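Side-chain contacts in secreted protein ASP-2 (Necator americanus, PDB 1U53), which is a secreted pathogenesis-related-1 protein of the CAP superfamily, a human hookworm vaccine antigen whose biochemical activity is not firmly established: residues N10-S13 / E14-Q18; E60-A63 / M64-A67. One frame throughout, in Å; residues are numbered along the deposited sequence.

How the contacts relate
From the N terminus the chain first meets contact 1, where the loop 10-13 runs straight into helix 14-32 and S13 serves as the N-cap of that helix. Contact 2 comes later, wholly inside helix 57-67, where one turn, 60-63, hands over to the next, 64-67. The two are in series, neither nested nor crossing, and their centres lie about 13 Å apart on the same side of the chain's centre. E60 joins them: its OE2 forms a salt bridge with R17 NE at 2.7 Å, and its OE1 probably accepts a hydrogen bond from N10 ND2. The start of helix 14-32 and its leading loop are thereby tied to helix 57-67.

Contact 1 (N10-S13 / E14-Q18); sequences NGMS and EEARQ
The guanidinium of R17 has M12 CB over one face, 3.6 Å from NH2, while N10 CG lies at its edge, in plane. The N10 amide is turned 47° against it, and its OD1 is used instead by M12 N, a 3.0 Å bond that makes an Asx turn. Extended from CG to NE, R17 brings its guanidinium alongside the loop. At its end, NH1 forms a salt bridge with E14 OE1 (3.0 Å), met nearly along the C-O axis, and a water bridges NH1 to M12 O. S13 is the N-cap: with OG between its backbone N and carbonyl carbon (chi1 64°), the hydroxyl oxygen accepts from A16 N at 3.1 Å. The same N-H bonds S13 O only weakly, whereas R17 N gives that carbonyl oxygen a 3.0 Å bond in the carbonyl plane, starting the helical pattern. M12 lays CE against A16 CB, 3.6 Å away. P8 O accepts a hydrogen bond from R17 NH2; E60 is the partner of R17 NE and N10 ND2. Asx turn and N-cap thus lead the loop into helix 14-32 with helix 57-67 alongside, while N10 O meets Y149 OH on strand 145-152.

Contact 2 (E60-A63 / M64-A67); sequences EKTA and MNNA
The carbonyl oxygen of E60 accepts from M64 N in the shortest bond here, 2.7 Å and nearly straight at 167°. K61 O receives N65 N at 3.0 Å, and A63 O receives A67 N at 2.9 Å with an almost linear N-H. Between them the N66 N to T62 O bond is weak, and the same N-H makes a second weak bond to A63 O. N66 N is therefore shared between two carbonyls in the last turn of helix 57-67.

Side chains add a longer link on the outer face. K61 NZ reaches a water at 3.0 Å; that water donates to N65 OD1. N65, its CG anti to its own carbonyl carbon (chi1 -70°), folds back over the preceding turn, and its ND2 comes within 4.0 Å of T62 CG2 as the two side chains cross. M64 takes the other course: CG lies anti to the backbone N, the chain bends only at chi3, and CE comes back to 4.0 Å from K61 O.

Other polar ends look to the sheet and loops: T62 OG1 is hydrogen-bonded to Q162 OE1, N66 OD1 to Y158 OH and N66 ND2 to E85 OE2, and E60 OE2 also to Y55 OH. A63 and A67 pack on V160 of strand 157-164, and A67 also on strand 145-152, so the helix lies on the central sheet, as in the alpha-beta-alpha sandwich of CAP proteins. The contact thus has two chemistries: on the solvent-facing side lysine and amide are joined through water, while the sheet-facing side sets small alanines beside a buried N66 whose amide finds partners in the fold.

Contact 1 (N10-S13 / E14-Q18)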
ATOM      1  N   ASN A  10      -5.813   3.364 -20.575  1.00 15.48           N
ATOM      2  CA  ASN A  10      -7.036   3.819 -19.892  1.00 14.72           C
ATOM      3  C   ASN A  10      -6.894   5.141 -19.118  1.00 15.16           C
ATOM      4  O   ASN A  10      -7.792   5.491 -18.313  1.00 14.54           O
ATOM      5  CB  ASN A  10      -7.528   2.713 -18.929  1.00 15.52           C
ATOM      6  CG  ASN A  10      -6.528   2.453 -17.807  1.00 16.52           C
ATOM      7  OD1 ASN A  10      -5.566   3.207 -17.676  1.00 15.64           O
ATOM      8  ND2 ASN A  10      -6.752   1.390 -16.987  1.00 16.10           N
ATOM      9  N   GLY A  11      -5.815   5.875 -19.384  1.00 14.21           N
ATOM     10  CA  GLY A  11      -5.577   7.178 -18.718  1.00 14.40           C
ATOM     11  C   GLY A  11      -4.558   7.105 -17.606  1.00 17.23           C
ATOM     12  O   GLY A  11      -4.028   8.113 -17.164  1.00 18.64           O
ATOM     13  N   MET A  12      -4.280   5.903 -17.142  1.00 15.77           N
ATOM     14  CA  MET A  12      -3.242   5.714 -16.150  1.00 15.63           C
ATOM     15  C   MET A  12      -1.911   5.576 -16.891  1.00 20.25           C
ATOM     16  O   MET A  12      -1.851   4.895 -17.906  1.00 21.72           O
ATOM     17  CB  MET A  12      -3.577   4.431 -15.385  1.00 16.77           C
ATOM     18  CG  MET A  12      -2.705   4.181 -14.253  1.00 19.18           C
ATOM     19  SD  MET A  12      -2.626   5.541 -13.030  1.00 14.41           S
ATOM     20  CE  MET A  12      -1.537   4.643 -11.929  1.00 18.39           C
ATOM     21  N   SER A  13      -0.836   6.229 -16.436  1.00 19.63           N
ATOM     22  CA  SER A  13       0.396   6.122 -17.190  1.00 21.16           C
ATOM     23  C   SER A  13       1.275   4.989 -16.679  1.00 21.52           C
ATOM     24  O   SER A  13       1.226   4.656 -15.471  1.00 19.13           O
ATOM     25  CB  SER A  13       1.187   7.445 -17.099  1.00 22.19           C
ATOM     26  OG  SER A  13       1.587   7.676 -15.746  1.00 21.17           O
ATOM     27  N   GLU A  14       2.085   4.407 -17.566  1.00 21.41           N
ATOM     28  CA  GLU A  14       3.013   3.373 -17.157  1.00 22.23           C
ATOM     29  C   GLU A  14       3.980   3.896 -16.093  1.00 18.68           C
ATOM     30  O   GLU A  14       4.354   3.168 -15.169  1.00 19.16           O
ATOM     31  CB  GLU A  14       3.778   2.784 -18.344  1.00 23.82           C
ATOM     32  CG  GLU A  14       4.354   1.403 -18.080  1.00 27.84           C
ATOM     33  CD  GLU A  14       3.311   0.317 -17.739  1.00 29.01           C
ATOM     34  OE1 GLU A  14       2.133   0.417 -18.122  1.00 26.05           O
ATOM     35  OE2 GLU A  14       3.688  -0.668 -17.070  1.00 31.77           O
ATOM     36  N   GLU A  15       4.359   5.170 -16.200  1.00 18.09           N
ATOM     37  CA  GLU A  15       5.259   5.784 -15.198  1.00 17.27           C
ATOM     38  C   GLU A  15       4.622   5.774 -13.810  1.00 15.25           C
ATOM     39  O   GLU A  15       5.278   5.485 -12.798  1.00 13.27           O
ATOM     40  CB  GLU A  15       5.574   7.214 -15.594  1.00 18.35           C
ATOM     41  CG  GLU A  15       6.406   7.365 -16.872  1.00 24.11           C
ATOM     42  CD  GLU A  15       5.626   7.178 -18.210  1.00 26.99           C
ATOM     43  OE1 GLU A  15       4.373   7.152 -18.257  1.00 26.01           O
ATOM     44  OE2 GLU A  15       6.311   7.104 -19.262  1.00 29.77           O
ATOM     45  N   ALA A  16       3.324   6.065 -13.757  1.00 14.03           N
ATOM     46  CA  ALA A  16       2.646   6.100 -12.462  1.00 13.53           C
ATOM     47  C   ALA A  16       2.473   4.707 -11.907  1.00 12.14           C
ATOM     48  O   ALA A  16       2.544   4.470 -10.671  1.00 13.81           O
ATOM     49  CB  ALA A  16       1.254   6.804 -12.596  1.00 13.42           C
ATOM     50  N   ARG A  17       2.199   3.746 -12.792  1.00 12.62           N
ATOM     51  CA  ARG A  17       2.040   2.375 -12.337  1.00 11.94           C
ATOM     52  C   ARG A  17       3.370   1.921 -11.774  1.00 12.91           C
ATOM     53  O   ARG A  17       3.410   1.293 -10.714  1.00 11.98           O
ATOM     54  CB  ARG A  17       1.681   1.462 -13.506  1.00 13.40           C
ATOM     55  CG  ARG A  17       0.367   1.773 -14.151  1.00 13.67           C
ATOM     56  CD  ARG A  17       0.066   0.719 -15.254  1.00 15.66           C
ATOM     57  NE  ARG A  17      -1.308   0.901 -15.725  1.00 14.25           N
ATOM     58  CZ  ARG A  17      -1.640   1.287 -16.944  1.00 14.75           C
ATOM     59  NH1 ARG A  17      -0.702   1.424 -17.876  1.00 15.75           N
ATOM     60  NH2 ARG A  17      -2.908   1.435 -17.282  1.00 12.84           N
ATOM     61  N   GLN A  18       4.472   2.215 -12.470  1.00 11.99           N
ATOM     62  CA  GLN A  18       5.784   1.820 -11.981  1.00 15.22           C
ATOM     63  C   GLN A  18       6.089   2.481 -10.663  1.00 13.40           C
ATOM     64  O   GLN A  18       6.618   1.843  -9.761  1.00 12.21           O
ATOM     65  CB  GLN A  18       6.862   2.170 -13.013  1.00 15.67           C
ATOM     66  CG  GLN A  18       6.731   1.275 -14.250  1.00 21.10           C
ATOM     67  CD  GLN A  18       7.796   1.549 -15.315  1.00 22.10           C
ATOM     68  OE1 GLN A  18       8.441   2.600 -15.322  1.00 27.74           O
ATOM     69  NE2 GLN A  18       7.978   0.596 -16.216  1.00 26.04           N
TER
HETATM   70  O   HOH W   1      -1.267   3.286 -20.256  1.00 34.25           O

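Contact 2 (E60-A63 / M64-A67)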
ATOM      1  N   GLU A  60      -6.259  -2.665 -10.731  1.00 12.54           N
ATOM      2  CA  GLU A  60      -6.311  -1.256 -11.232  1.00 10.88           C
ATOM      3  C   GLU A  60      -7.711  -0.862 -11.744  1.00 13.11           C
ATOM      4  O   GLU A  60      -8.192   0.254 -11.528  1.00 13.95           O
ATOM      5  CB  GLU A  60      -5.297  -1.049 -12.369  1.00 10.61           C
ATOM      6  CG  GLU A  60      -5.395   0.310 -13.015  1.00 12.71           C
ATOM      7  CD  GLU A  60      -4.326   0.478 -14.070  1.00 13.26           C
ATOM      8  OE1 GLU A  60      -4.716   0.491 -15.252  1.00 16.52           O
ATOM      9  OE2 GLU A  60      -3.123   0.575 -13.709  1.00 12.69           O
ATOM     10  N   LYS A  61      -8.380  -1.837 -12.388  1.00 13.40           N
ATOM     11  CA  LYS A  61      -9.698  -1.584 -12.973  1.00 14.04           C
ATOM     12  C   LYS A  61     -10.669  -1.231 -11.902  1.00 11.34           C
ATOM     13  O   LYS A  61     -11.395  -0.265 -12.031  1.00 14.89           O
ATOM     14  CB  LYS A  61     -10.208  -2.850 -13.645  1.00 17.40           C
ATOM     15  CG  LYS A  61     -11.619  -2.740 -14.150  1.00 20.50           C
ATOM     16  CD  LYS A  61     -12.102  -4.103 -14.615  1.00 25.84           C
ATOM     17  CE  LYS A  61     -13.540  -4.027 -15.127  1.00 27.04           C
ATOM     18  NZ  LYS A  61     -13.748  -2.998 -16.235  1.00 30.87           N
ATOM     19  N   THR A  62     -10.681  -1.993 -10.820  1.00 11.19           N
ATOM     20  CA  THR A  62     -11.621  -1.636  -9.726  1.00 11.01           C
ATOM     21  C   THR A  62     -11.210  -0.362  -8.964  1.00 13.83           C
ATOM     22  O   THR A  62     -12.049   0.414  -8.540  1.00 14.35           O
ATOM     23  CB  THR A  62     -11.886  -2.832  -8.765  1.00 13.54           C
ATOM     24  OG1 THR A  62     -10.679  -3.531  -8.453  1.00 12.54           O
ATOM     25  CG2 THR A  62     -12.901  -3.802  -9.437  1.00 14.12           C
ATOM     26  N   ALA A  63      -9.909  -0.121  -8.817  1.00 12.07           N
ATOM     27  CA  ALA A  63      -9.474   1.163  -8.247  1.00 11.59           C
ATOM     28  C   ALA A  63      -9.951   2.325  -9.107  1.00 12.05           C
ATOM     29  O   ALA A  63     -10.466   3.361  -8.604  1.00 12.51           O
ATOM     30  CB  ALA A  63      -7.946   1.180  -8.096  1.00 12.32           C
ATOM     31  N   MET A  64      -9.803   2.165 -10.422  1.00 10.78           N
ATOM     32  CA  MET A  64     -10.348   3.092 -11.411  1.00 11.83           C
ATOM     33  C   MET A  64     -11.836   3.356 -11.266  1.00 13.02           C
ATOM     34  O   MET A  64     -12.288   4.506 -11.380  1.00 13.84           O
ATOM     35  CB  MET A  64     -10.046   2.585 -12.849  1.00 11.85           C
ATOM     36  CG  MET A  64     -10.523   3.561 -13.916  1.00 13.75           C
ATOM     37  SD  MET A  64     -10.139   2.850 -15.543  1.00 17.10           S
ATOM     38  CE  MET A  64     -11.281   1.472 -15.604  1.00 17.40           C
ATOM     39  N   ASN A  65     -12.624   2.288 -11.061  1.00 12.06           N
ATOM     40  CA  ASN A  65     -14.051   2.445 -10.906  1.00 12.87           C
ATOM     41  C   ASN A  65     -14.366   3.404  -9.750  1.00 12.77           C
ATOM     42  O   ASN A  65     -15.350   4.117  -9.803  1.00 14.18           O
ATOM     43  CB  ASN A  65     -14.713   1.092 -10.636  1.00 14.32           C
ATOM     44  CG  ASN A  65     -14.705   0.182 -11.844  1.00 14.69           C
ATOM     45  OD1 ASN A  65     -14.416   0.628 -12.953  1.00 17.30           O
ATOM     46  ND2 ASN A  65     -14.963  -1.114 -11.632  1.00 14.48           N
ATOM     47  N   ASN A  66     -13.545   3.394  -8.695  1.00 12.00           N
ATOM     48  CA  ASN A  66     -13.719   4.343  -7.602  1.00 12.18           C
ATOM     49  C   ASN A  66     -13.244   5.712  -8.034  1.00 13.07           C
ATOM     50  O   ASN A  66     -14.008   6.688  -8.038  1.00 12.46           O
ATOM     51  CB  ASN A  66     -12.917   3.856  -6.369  1.00 12.01           C
ATOM     52  CG  ASN A  66     -13.063   4.775  -5.144  1.00 12.37           C
ATOM     53  OD1 ASN A  66     -13.414   5.940  -5.273  1.00 13.78           O
ATOM     54  ND2 ASN A  66     -12.776   4.237  -3.942  1.00 12.99           N
ATOM     55  N   ALA A  67     -11.988   5.782  -8.446  1.00 12.26           N
ATOM     56  CA  ALA A  67     -11.418   7.102  -8.829  1.00 11.70           C
ATOM     57  C   ALA A  67     -12.296   7.854  -9.813  1.00 13.62           C
ATOM     58  O   ALA A  67     -12.452   9.029  -9.648  1.00 11.84           O
ATOM     59  CB  ALA A  67     -10.017   6.945  -9.376  1.00 12.95           C
TER
HETATM   60  O   HOH W   2     -14.838  -0.276 -15.718  1.00 31.89           O